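Local structure of L-lysine 6-oxidase (Marinomonas mediterranea, 3WEU) at residues 130-133 with 134-137; 471-474 with 475-479; 608-611 with 612-616; 658-661 with 662-666. The protein oxidises the epsilon-amino group of L-lysine with a built-in cysteine tryptophylquinone cofactor, releasing ammonium and antibacterial hydrogen peroxide. All coordinates share one frame; numbering follows the deposited sequence.

Interaction 1: 130-133 with 134-137; sequences SERQ and SLII
Arg132 and Leu135 make the tight, buried part of this helix ending. Leu135 CD1 lies over one face of the Arg132 guanidinium, toward its rim, 3.6 Å from Arg132 NH1. The arginine chain is bent at both chi2 (-66°) and chi3 (-56°). This fold-back brings the flat group round to the leucine. The same guanidinium is held by backbone carbonyls: NH2 donates to Ala95 O and Arg122 O, and NH1 to Lys126 O. Leu135 N donates to Arg132 O at 3.1 Å, and Ile136 N to Gln133 O at 3.2 Å. Both are i to i+3 bonds, as in a 3-10 turn. The last turn is therefore wound more tightly than an alpha helix. Gln133 is held elsewhere: its extended chain takes NE2 to Asn481 O and Leu483 O. The solvent side, at Ser130 and Ser134, is looser. There Ser134 N makes only weak bonds to Ser130 O and Glu131 O. Ser134 OG lies 3.1 Å from Glu131 O, but its proton has another acceptor within range. The segment closes helix 129-134 and leads directly into strand 137-145, which pairs antiparallel with strand 80-91; Ile137 bonds to Asn91 through the backbone.

Interaction 2: 471-474 with 475-479; sequences HYQD and KAYFD
Asp474 caps the N-terminus of helix 475-481, and its carboxylate meets the first turn at Tyr477. This is an N-cap: Asp474 OD1 accepts from Tyr477 N at 3.0 Å, and the N-H points at it with an angle of 162°. Asp474 CG sits between the backbone N and the carbonyl carbon (chi1 67°), which turns the carboxylate toward the helix end. The positive end of the helix dipole would probably favour its charged form. The backbone adds the first helical bond, from Phe478 N to Asp474 O at 3.2 Å.

Stacking comes from Gln473. Its amide lies over one face of the Tyr477 ring, with the two planes 21° apart. Gln473 NE2 lies over the CD1-CE1 side of the ring, 3.1 Å from Tyr477 CE1. CG of Gln473 makes a CH-pi contact over the same ring, 4.1 Å from the Tyr477 centroid. The bend at chi2 of Gln473 lays the amide along the ring.

The apolar approach of Phe478 CZ to Tyr472 CD2 is looser, at 4.4 Å. Phe478 also packs on Leu483. The carbonyl Tyr472 O lies closer, near the plane of the Phe478 ring at its edge. The Tyr472 ring makes a cation-pi contact with Arg487.

Charge is paired inside the helix. Lys475 NZ forms a salt bridge with Asp479 OD2, 2.7 Å, using the syn lone pair of that oxygen.

Water joins the two phenols. One molecule lies 3.1 Å from Tyr472 OH and 3.2 Å from Tyr477 OH.

Interaction 3: 608-611 with 612-616; sequences QQIN and YARGI
Arg614 CG stands between its backbone N and carbonyl carbon (chi1 61°), and the chain then runs extended to NE. This carries the guanidinium back beside strand 609-611, with one face on Ile610 and its edge toward Asn611 O. The backbone forms two overlapping beta turns: type I from Asn611 to Arg614, then type II from Ala613 to Ile616. They lead strand 609-611 out of its sheet. Asn611 O is gripped twice by Arg614. Arg614 N donates to Asn611 O at 3.2 Å, closing the first turn. Arg614 NH1 donates to the same Asn611 O at 2.8 Å, with this oxygen close to the guanidinium plane. The two donors reach the carbonyl from opposite faces. Ile610 CG1 lies 3.5 Å from Arg614 CZ. NH2 makes a salt bridge to Glu647, and the arginine has a cation-pi contact with Phe679. Together these partners fix the rotation of the buried group. Ile616 N bonds Ala613 O at 3.0 Å to close the second turn. Gly615 takes a positive phi (98°), as the third residue of a type II turn commonly does. The Asn611 amide also bends over the first turn: Asn611 OD1 is 3.0 Å from Ala613 N, a weak bond.

Interaction 4: 658-661 with 662-666; sequences KEVL and VGQVT
Val662 follows Leu661 as strand gives way to helix. Its backbone still pairs with Thr674, and its side chain rests on Leu676 of strand 675-680. Gly663 comes next, and its N makes a weak bond to Asn672 OD1. Gln664 makes the polar bonds of the contact. Gln664 N donates to Leu661 O at 2.8 Å. Its side chain turns back to the strand: CG lies beside the backbone N (chi1 -70°), and the chain is extended beyond it. Gln664 OE1 accepts from Leu661 N at 2.9 Å, with the donor tilted 27° from the carbonyl plane. The end of strand 656-661 and the first turn of helix 662-666 are thus tied by a reciprocal pair of bonds, backbone to backbone one way and backbone to side chain the other. This strand is one half of a two-stranded antiparallel sheet with strand 675-680, and the helix lies in the connection between them. A water donates to Gln664 OE1 at 2.7 Å and to Glu659 O at 3.1 Å, so the amide oxygen of Gln664 is gripped by two donors. NE2 of Gln664 donates to Gln664 O of the second subunit, and Leu661 packs on Gly667 of that subunit. The Gln664 side chain also packs on Gly663 of the second subunit. Val665 adds a loose apolar touch, with Val665 CG2 4.3 Å from Val660 CG1.

The four contacts fall into two pairs. Interactions 1 and 2 lie on the same side of the chain's centre, about 17 Å apart between centres and about 7 Å at their nearest atoms. Interaction 1 belongs to the N-terminal region of the enzyme family and interaction 2 to the C-terminal domain. Gln133 reaches across to Asn481, the end residue of the helix that interaction 2 caps. Interactions 3 and 4 are about 19 Å apart between centres. Arg614 touches Phe679 on strand 675-680, the partner strand of interaction 4. Interactions 2 and 4 are about 62 Å apart between centres, on opposite sides. None of the four includes Cys516 or Trp581, which form the quinone cofactor. Interaction 4 alone touches the second subunit.

Interaction 1: 130-133 with 134-137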
loop_
_atom_site.group_PDB
_atom_site.type_symbol
_atom_site.label_atom_id
_atom_site.label_comp_id
_atom_site.label_asym_id
_atom_site.label_seq_id
_atom_site.Cartn_x
_atom_site.Cartn_y
_atom_site.Cartn_z
ATOM N N SER A 130 -29.759 -12.008 -6.585
ATOM C CA SER A 130 -29.936 -12.124 -5.157
ATOM C C SER A 130 -28.716 -11.642 -4.435
ATOM O O SER A 130 -28.817 -11.118 -3.305
ATOM C CB SER A 130 -30.194 -13.573 -4.756
ATOM O OG SER A 130 -29.002 -14.325 -4.873
ATOM N N GLU A 131 -27.548 -11.833 -5.031
ATOM C CA GLU A 131 -26.303 -11.341 -4.427
ATOM C C GLU A 131 -26.243 -9.786 -4.493
ATOM O O GLU A 131 -25.744 -9.146 -3.598
ATOM C CB GLU A 131 -25.058 -11.876 -5.150
ATOM C CG GLU A 131 -24.882 -13.399 -5.326
ATOM C CD GLU A 131 -23.557 -13.739 -6.057
ATOM O OE1 GLU A 131 -23.345 -13.384 -7.269
ATOM O OE2 GLU A 131 -22.696 -14.328 -5.390
ATOM N N ARG A 132 -26.712 -9.217 -5.585
ATOM C CA ARG A 132 -26.803 -7.757 -5.672
ATOM C C ARG A 132 -27.793 -7.242 -4.648
ATOM O O ARG A 132 -27.572 -6.244 -4.037
ATOM C CB ARG A 132 -27.324 -7.293 -7.011
ATOM C CG ARG A 132 -26.617 -7.797 -8.252
ATOM C CD ARG A 132 -25.226 -7.285 -8.368
ATOM N NE ARG A 132 -25.121 -5.810 -8.339
ATOM C CZ ARG A 132 -23.975 -5.218 -8.089
ATOM N NH1 ARG A 132 -22.876 -5.971 -7.934
ATOM N NH2 ARG A 132 -23.903 -3.876 -7.998
ATOM N N GLN A 133 -28.907 -7.910 -4.471
ATOM C CA GLN A 133 -29.880 -7.428 -3.533
ATOM C C GLN A 133 -29.313 -7.445 -2.110
ATOM O O GLN A 133 -29.662 -6.575 -1.300
ATOM C CB GLN A 133 -31.239 -8.154 -3.658
ATOM C CG GLN A 133 -32.322 -7.655 -2.690
ATOM C CD GLN A 133 -33.528 -8.580 -2.593
ATOM O OE1 GLN A 133 -33.432 -9.690 -2.064
ATOM N NE2 GLN A 133 -34.662 -8.115 -3.037
ATOM N N SER A 134 -28.375 -8.328 -1.801
ATOM C CA SER A 134 -27.936 -8.402 -0.422
ATOM C C SER A 134 -26.888 -7.294 -0.133
ATOM O O SER A 134 -26.525 -7.012 0.996
ATOM C CB SER A 134 -27.448 -9.814 -0.084
ATOM O OG SER A 134 -26.161 -9.924 -0.611
ATOM N N LEU A 135 -26.449 -6.639 -1.184
ATOM C CA LEU A 135 -25.545 -5.501 -1.042
ATOM C C LEU A 135 -26.271 -4.251 -0.495
ATOM O O LEU A 135 -25.612 -3.350 0.058
ATOM C CB LEU A 135 -24.886 -5.175 -2.409
ATOM C CG LEU A 135 -23.845 -6.204 -2.890
ATOM C CD1 LEU A 135 -23.467 -5.863 -4.343
ATOM C CD2 LEU A 135 -22.631 -6.187 -1.961
ATOM N N ILE A 136 -27.595 -4.226 -0.660
ATOM C CA ILE A 136 -28.426 -3.144 -0.253
ATOM C C ILE A 136 -28.501 -3.217 1.259
ATOM O O ILE A 136 -28.556 -4.312 1.851
ATOM C CB ILE A 136 -29.862 -3.294 -0.787
ATOM C CG1 ILE A 136 -29.836 -3.362 -2.306
ATOM C CG2 ILE A 136 -30.814 -2.182 -0.332
ATOM C CD1 ILE A 136 -31.161 -3.521 -2.945
ATOM N N ILE A 137 -28.515 -2.050 1.910
ATOM C CA ILE A 137 -28.844 -2.010 3.312
ATOM C C ILE A 137 -30.303 -1.676 3.395
ATOM O O ILE A 137 -30.725 -0.542 3.079
ATOM C CB ILE A 137 -28.042 -0.990 4.134
ATOM C CG1 ILE A 137 -26.548 -1.190 3.983
ATOM C CG2 ILE A 137 -28.399 -1.117 5.633
ATOM C CD1 ILE A 137 -25.690 -0.228 4.812
#

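Interaction 2: 471-474 with 475-479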
loop_
_atom_site.group_PDB
_atom_site.type_symbol
_atom_site.label_atom_id
_atom_site.label_comp_id
_atom_site.label_asym_id
_atom_site.label_seq_id
_atom_site.Cartn_x
_atom_site.Cartn_y
_atom_site.Cartn_z
ATOM N N HIS A 471 -43.789 7.236 -6.102
ATOM C CA HIS A 471 -43.455 6.029 -5.463
ATOM C C HIS A 471 -43.699 4.836 -6.421
ATOM O O HIS A 471 -44.718 4.786 -7.104
ATOM C CB HIS A 471 -44.391 5.807 -4.272
ATOM C CG HIS A 471 -44.136 6.709 -3.119
ATOM N ND1 HIS A 471 -44.233 6.277 -1.811
ATOM C CD2 HIS A 471 -43.877 8.043 -3.059
ATOM C CE1 HIS A 471 -43.997 7.282 -0.987
ATOM N NE2 HIS A 471 -43.774 8.372 -1.717
ATOM N N TYR A 472 -42.743 3.956 -6.491
ATOM C CA TYR A 472 -42.896 2.667 -7.147
ATOM C C TYR A 472 -43.416 1.666 -6.097
ATOM O O TYR A 472 -42.763 1.417 -5.119
ATOM C CB TYR A 472 -41.601 2.188 -7.608
ATOM C CG TYR A 472 -41.589 0.864 -8.368
ATOM C CD1 TYR A 472 -42.238 0.728 -9.593
ATOM C CD2 TYR A 472 -40.873 -0.208 -7.871
ATOM C CE1 TYR A 472 -42.166 -0.470 -10.295
ATOM C CE2 TYR A 472 -40.791 -1.402 -8.551
ATOM C CZ TYR A 472 -41.432 -1.510 -9.756
ATOM O OH TYR A 472 -41.319 -2.696 -10.380
ATOM N N GLN A 473 -44.591 1.143 -6.301
ATOM C CA GLN A 473 -45.161 0.110 -5.376
ATOM C C GLN A 473 -45.335 0.540 -3.942
ATOM O O GLN A 473 -45.292 1.712 -3.570
ATOM C CB GLN A 473 -44.257 -1.148 -5.360
ATOM C CG GLN A 473 -43.752 -1.698 -6.684
ATOM C CD GLN A 473 -44.433 -2.997 -7.082
ATOM O OE1 GLN A 473 -45.530 -3.287 -6.649
ATOM N NE2 GLN A 473 -43.769 -3.792 -7.895
ATOM N N ASP A 474 -45.437 -0.455 -3.060
ATOM C CA ASP A 474 -45.972 -0.217 -1.737
ATOM C C ASP A 474 -45.475 -1.275 -0.765
ATOM O O ASP A 474 -44.692 -2.194 -1.121
ATOM C CB ASP A 474 -47.495 -0.214 -1.791
ATOM C CG ASP A 474 -48.063 -1.606 -2.128
ATOM O OD1 ASP A 474 -47.341 -2.645 -2.149
ATOM O OD2 ASP A 474 -49.264 -1.650 -2.387
ATOM N N LYS A 475 -45.827 -1.070 0.516
ATOM C CA LYS A 475 -45.270 -1.858 1.589
ATOM C C LYS A 475 -45.490 -3.368 1.310
ATOM O O LYS A 475 -44.570 -4.171 1.422
ATOM C CB LYS A 475 -45.909 -1.464 2.951
ATOM C CG LYS A 475 -45.598 -2.445 4.047
ATOM C CD LYS A 475 -46.083 -1.947 5.415
ATOM C CE LYS A 475 -45.573 -2.834 6.545
ATOM N NZ LYS A 475 -46.058 -4.257 6.417
ATOM N N ALA A 476 -46.686 -3.746 0.913
ATOM C CA ALA A 476 -46.977 -5.220 0.718
ATOM C C ALA A 476 -46.032 -5.833 -0.348
ATOM O O ALA A 476 -45.474 -6.953 -0.184
ATOM C CB ALA A 476 -48.436 -5.409 0.334
ATOM N N TYR A 477 -45.758 -5.057 -1.409
ATOM C CA TYR A 477 -44.813 -5.526 -2.447
ATOM C C TYR A 477 -43.436 -5.785 -1.873
ATOM O O TYR A 477 -42.837 -6.864 -2.009
ATOM C CB TYR A 477 -44.787 -4.565 -3.664
ATOM C CG TYR A 477 -43.679 -4.966 -4.583
ATOM C CD1 TYR A 477 -43.872 -5.910 -5.588
ATOM C CD2 TYR A 477 -42.402 -4.458 -4.414
ATOM C CE1 TYR A 477 -42.799 -6.341 -6.363
ATOM C CE2 TYR A 477 -41.344 -4.862 -5.189
ATOM C CZ TYR A 477 -41.540 -5.801 -6.180
ATOM O OH TYR A 477 -40.437 -6.229 -6.920
ATOM N N PHE A 478 -42.871 -4.796 -1.170
ATOM C CA PHE A 478 -41.534 -4.949 -0.681
ATOM C C PHE A 478 -41.395 -5.964 0.424
ATOM O O PHE A 478 -40.300 -6.599 0.550
ATOM C CB PHE A 478 -40.943 -3.573 -0.251
ATOM C CG PHE A 478 -40.900 -2.573 -1.377
ATOM C CD1 PHE A 478 -40.080 -2.802 -2.506
ATOM C CD2 PHE A 478 -41.588 -1.404 -1.290
ATOM C CE1 PHE A 478 -40.068 -1.931 -3.557
ATOM C CE2 PHE A 478 -41.549 -0.492 -2.328
ATOM C CZ PHE A 478 -40.797 -0.765 -3.467
ATOM N N ASP A 479 -42.430 -6.067 1.258
ATOM C CA ASP A 479 -42.488 -7.077 2.331
ATOM C C ASP A 479 -42.069 -8.458 1.746
ATOM O O ASP A 479 -41.197 -9.183 2.299
ATOM C CB ASP A 479 -43.917 -7.112 2.933
ATOM C CG ASP A 479 -44.085 -6.155 4.138
ATOM O OD1 ASP A 479 -43.085 -5.511 4.601
ATOM O OD2 ASP A 479 -45.215 -6.048 4.637
HETATM O O HOH W 1 -39.122 -4.543 -9.341
#

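Interaction 3: 608-611 with 612-616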
loop_
_atom_site.group_PDB
_atom_site.type_symbol
_atom_site.label_atom_id
_atom_site.label_comp_id
_atom_site.label_asym_id
_atom_site.label_seq_id
_atom_site.Cartn_x
_atom_site.Cartn_y
_atom_site.Cartn_z
ATOM N N GLN A 608 -7.973 34.493 11.083
ATOM C CA GLN A 608 -7.066 34.189 10.010
ATOM C C GLN A 608 -7.755 33.208 9.061
ATOM O O GLN A 608 -8.404 32.266 9.565
ATOM C CB GLN A 608 -5.828 33.496 10.577
ATOM C CG GLN A 608 -4.759 33.276 9.510
ATOM C CD GLN A 608 -3.477 32.706 10.020
ATOM O OE1 GLN A 608 -3.231 32.655 11.224
ATOM N NE2 GLN A 608 -2.659 32.232 9.087
ATOM N N GLN A 609 -7.630 33.376 7.729
ATOM C CA GLN A 609 -8.224 32.449 6.814
ATOM C C GLN A 609 -7.334 31.255 6.633
ATOM O O GLN A 609 -6.182 31.417 6.342
ATOM C CB GLN A 609 -8.512 33.071 5.459
ATOM C CG GLN A 609 -9.435 32.201 4.614
ATOM C CD GLN A 609 -9.465 32.661 3.177
ATOM O OE1 GLN A 609 -8.444 32.572 2.462
ATOM N NE2 GLN A 609 -10.591 33.258 2.773
ATOM N N ILE A 610 -7.837 30.072 6.813
ATOM C CA ILE A 610 -7.008 28.881 6.705
ATOM C C ILE A 610 -7.808 27.785 6.094
ATOM O O ILE A 610 -8.992 27.887 5.892
ATOM C CB ILE A 610 -6.488 28.389 8.097
ATOM C CG1 ILE A 610 -7.517 27.702 8.947
ATOM C CG2 ILE A 610 -5.787 29.484 8.832
ATOM C CD1 ILE A 610 -8.788 28.388 9.183
ATOM N N ASN A 611 -7.144 26.690 5.783
ATOM C CA ASN A 611 -7.862 25.574 5.168
ATOM C C ASN A 611 -8.798 24.844 6.144
ATOM O O ASN A 611 -8.418 24.374 7.268
ATOM C CB ASN A 611 -6.899 24.586 4.523
ATOM C CG ASN A 611 -7.647 23.403 3.883
ATOM O OD1 ASN A 611 -7.739 22.302 4.426
ATOM N ND2 ASN A 611 -8.161 23.637 2.698
ATOM N N TYR A 612 -10.041 24.726 5.714
ATOM C CA TYR A 612 -11.079 24.120 6.542
ATOM C C TYR A 612 -10.737 22.674 7.006
ATOM O O TYR A 612 -11.087 22.249 8.101
ATOM C CB TYR A 612 -12.394 24.080 5.747
ATOM C CG TYR A 612 -13.533 23.327 6.399
ATOM C CD1 TYR A 612 -14.245 23.891 7.460
ATOM C CD2 TYR A 612 -13.896 22.066 5.983
ATOM C CE1 TYR A 612 -15.277 23.237 8.069
ATOM C CE2 TYR A 612 -14.932 21.416 6.571
ATOM C CZ TYR A 612 -15.603 21.998 7.638
ATOM O OH TYR A 612 -16.597 21.341 8.261
ATOM N N ALA A 613 -10.185 21.893 6.084
ATOM C CA ALA A 613 -9.905 20.485 6.369
ATOM C C ALA A 613 -8.478 20.238 6.819
ATOM O O ALA A 613 -8.047 19.109 6.744
ATOM C CB ALA A 613 -10.177 19.662 5.123
ATOM N N ARG A 614 -7.772 21.229 7.310
ATOM C CA ARG A 614 -6.351 21.083 7.615
ATOM C C ARG A 614 -6.241 19.929 8.630
ATOM O O ARG A 614 -6.965 19.857 9.609
ATOM C CB ARG A 614 -5.796 22.357 8.124
ATOM C CG ARG A 614 -6.431 22.885 9.432
ATOM C CD ARG A 614 -6.181 24.346 9.666
ATOM N NE ARG A 614 -6.830 24.761 10.889
ATOM C CZ ARG A 614 -8.143 24.960 11.026
ATOM N NH1 ARG A 614 -8.996 24.770 10.008
ATOM N NH2 ARG A 614 -8.621 25.341 12.239
ATOM N N GLY A 615 -5.279 19.053 8.390
ATOM C CA GLY A 615 -5.044 17.934 9.250
ATOM C C GLY A 615 -5.659 16.628 8.791
ATOM O O GLY A 615 -5.231 15.555 9.210
ATOM N N ILE A 616 -6.700 16.715 7.975
ATOM C CA ILE A 616 -7.310 15.543 7.346
ATOM C C ILE A 616 -6.598 15.396 6.036
ATOM O O ILE A 616 -6.965 15.992 5.037
ATOM C CB ILE A 616 -8.775 15.721 7.036
ATOM C CG1 ILE A 616 -9.537 16.176 8.236
ATOM C CG2 ILE A 616 -9.400 14.385 6.563
ATOM C CD1 ILE A 616 -9.796 15.147 9.251
#

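Interaction 4: 658-661 with 662-666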
loop_
_atom_site.group_PDB
_atom_site.type_symbol
_atom_site.label_atom_id
_atom_site.label_comp_id
_atom_site.label_asym_id
_atom_site.label_seq_id
_atom_site.Cartn_x
_atom_site.Cartn_y
_atom_site.Cartn_z
ATOM N N LYS A 658 2.929 20.781 13.527
ATOM C CA LYS A 658 4.350 21.054 13.493
ATOM C C LYS A 658 4.567 22.255 12.696
ATOM O O LYS A 658 3.942 22.425 11.602
ATOM C CB LYS A 658 5.075 19.873 12.859
ATOM C CG LYS A 658 6.600 19.900 13.056
ATOM C CD LYS A 658 7.251 18.521 12.851
ATOM C CE LYS A 658 6.224 17.378 12.948
ATOM N NZ LYS A 658 6.763 16.140 13.554
ATOM N N GLU A 659 5.445 23.105 13.185
ATOM C CA GLU A 659 5.835 24.308 12.454
ATOM C C GLU A 659 7.142 23.999 11.766
ATOM O O GLU A 659 8.184 23.791 12.446
ATOM C CB GLU A 659 5.957 25.453 13.424
ATOM C CG GLU A 659 6.347 26.772 12.801
ATOM C CD GLU A 659 6.376 27.947 13.793
ATOM O OE1 GLU A 659 5.763 27.882 14.897
ATOM O OE2 GLU A 659 7.010 28.953 13.425
ATOM N N VAL A 660 7.128 23.929 10.430
ATOM C CA VAL A 660 8.335 23.509 9.691
ATOM C C VAL A 660 9.001 24.775 9.171
ATOM O O VAL A 660 8.349 25.575 8.487
ATOM C CB VAL A 660 7.941 22.630 8.507
ATOM C CG1 VAL A 660 9.118 22.370 7.569
ATOM C CG2 VAL A 660 7.250 21.344 8.962
ATOM N N LEU A 661 10.271 24.980 9.476
ATOM C CA LEU A 661 10.995 26.112 8.985
ATOM C C LEU A 661 11.302 25.949 7.500
ATOM O O LEU A 661 11.674 24.853 7.075
ATOM C CB LEU A 661 12.263 26.352 9.799
ATOM C CG LEU A 661 12.016 26.550 11.293
ATOM C CD1 LEU A 661 13.354 26.739 11.959
ATOM C CD2 LEU A 661 11.024 27.701 11.647
ATOM N N VAL A 662 11.186 27.020 6.694
ATOM C CA VAL A 662 11.349 26.823 5.269
ATOM C C VAL A 662 12.755 26.270 4.901
ATOM O O VAL A 662 12.890 25.448 3.996
ATOM C CB VAL A 662 10.982 28.077 4.475
ATOM C CG1 VAL A 662 11.369 27.888 3.027
ATOM C CG2 VAL A 662 9.460 28.217 4.574
ATOM N N GLY A 663 13.755 26.619 5.678
ATOM C CA GLY A 663 15.080 26.107 5.392
ATOM C C GLY A 663 15.244 24.643 5.664
ATOM O O GLY A 663 16.251 24.033 5.237
ATOM N N GLN A 664 14.304 24.062 6.369
ATOM C CA GLN A 664 14.274 22.613 6.523
ATOM C C GLN A 664 14.031 21.956 5.187
ATOM O O GLN A 664 14.571 20.914 4.914
ATOM C CB GLN A 664 13.294 22.130 7.539
ATOM C CG GLN A 664 13.705 22.470 8.949
ATOM C CD GLN A 664 12.720 22.016 9.955
ATOM O OE1 GLN A 664 11.909 22.801 10.457
ATOM N NE2 GLN A 664 12.794 20.743 10.317
ATOM N N VAL A 665 13.183 22.563 4.376
ATOM C CA VAL A 665 12.911 22.084 3.043
ATOM C C VAL A 665 14.002 22.490 2.047
ATOM O O VAL A 665 14.408 21.702 1.207
ATOM C CB VAL A 665 11.585 22.677 2.540
ATOM C CG1 VAL A 665 11.348 22.259 1.089
ATOM C CG2 VAL A 665 10.464 22.325 3.463
ATOM N N THR A 666 14.455 23.712 2.068
ATOM C CA THR A 666 15.327 24.170 1.036
ATOM C C THR A 666 16.761 23.877 1.310
ATOM O O THR A 666 17.600 23.913 0.397
ATOM C CB THR A 666 15.236 25.668 0.831
ATOM O OG1 THR A 666 15.720 26.345 1.974
ATOM C CG2 THR A 666 13.762 26.049 0.542
HETATM O O HOH W 2 11.089 22.972 13.025
#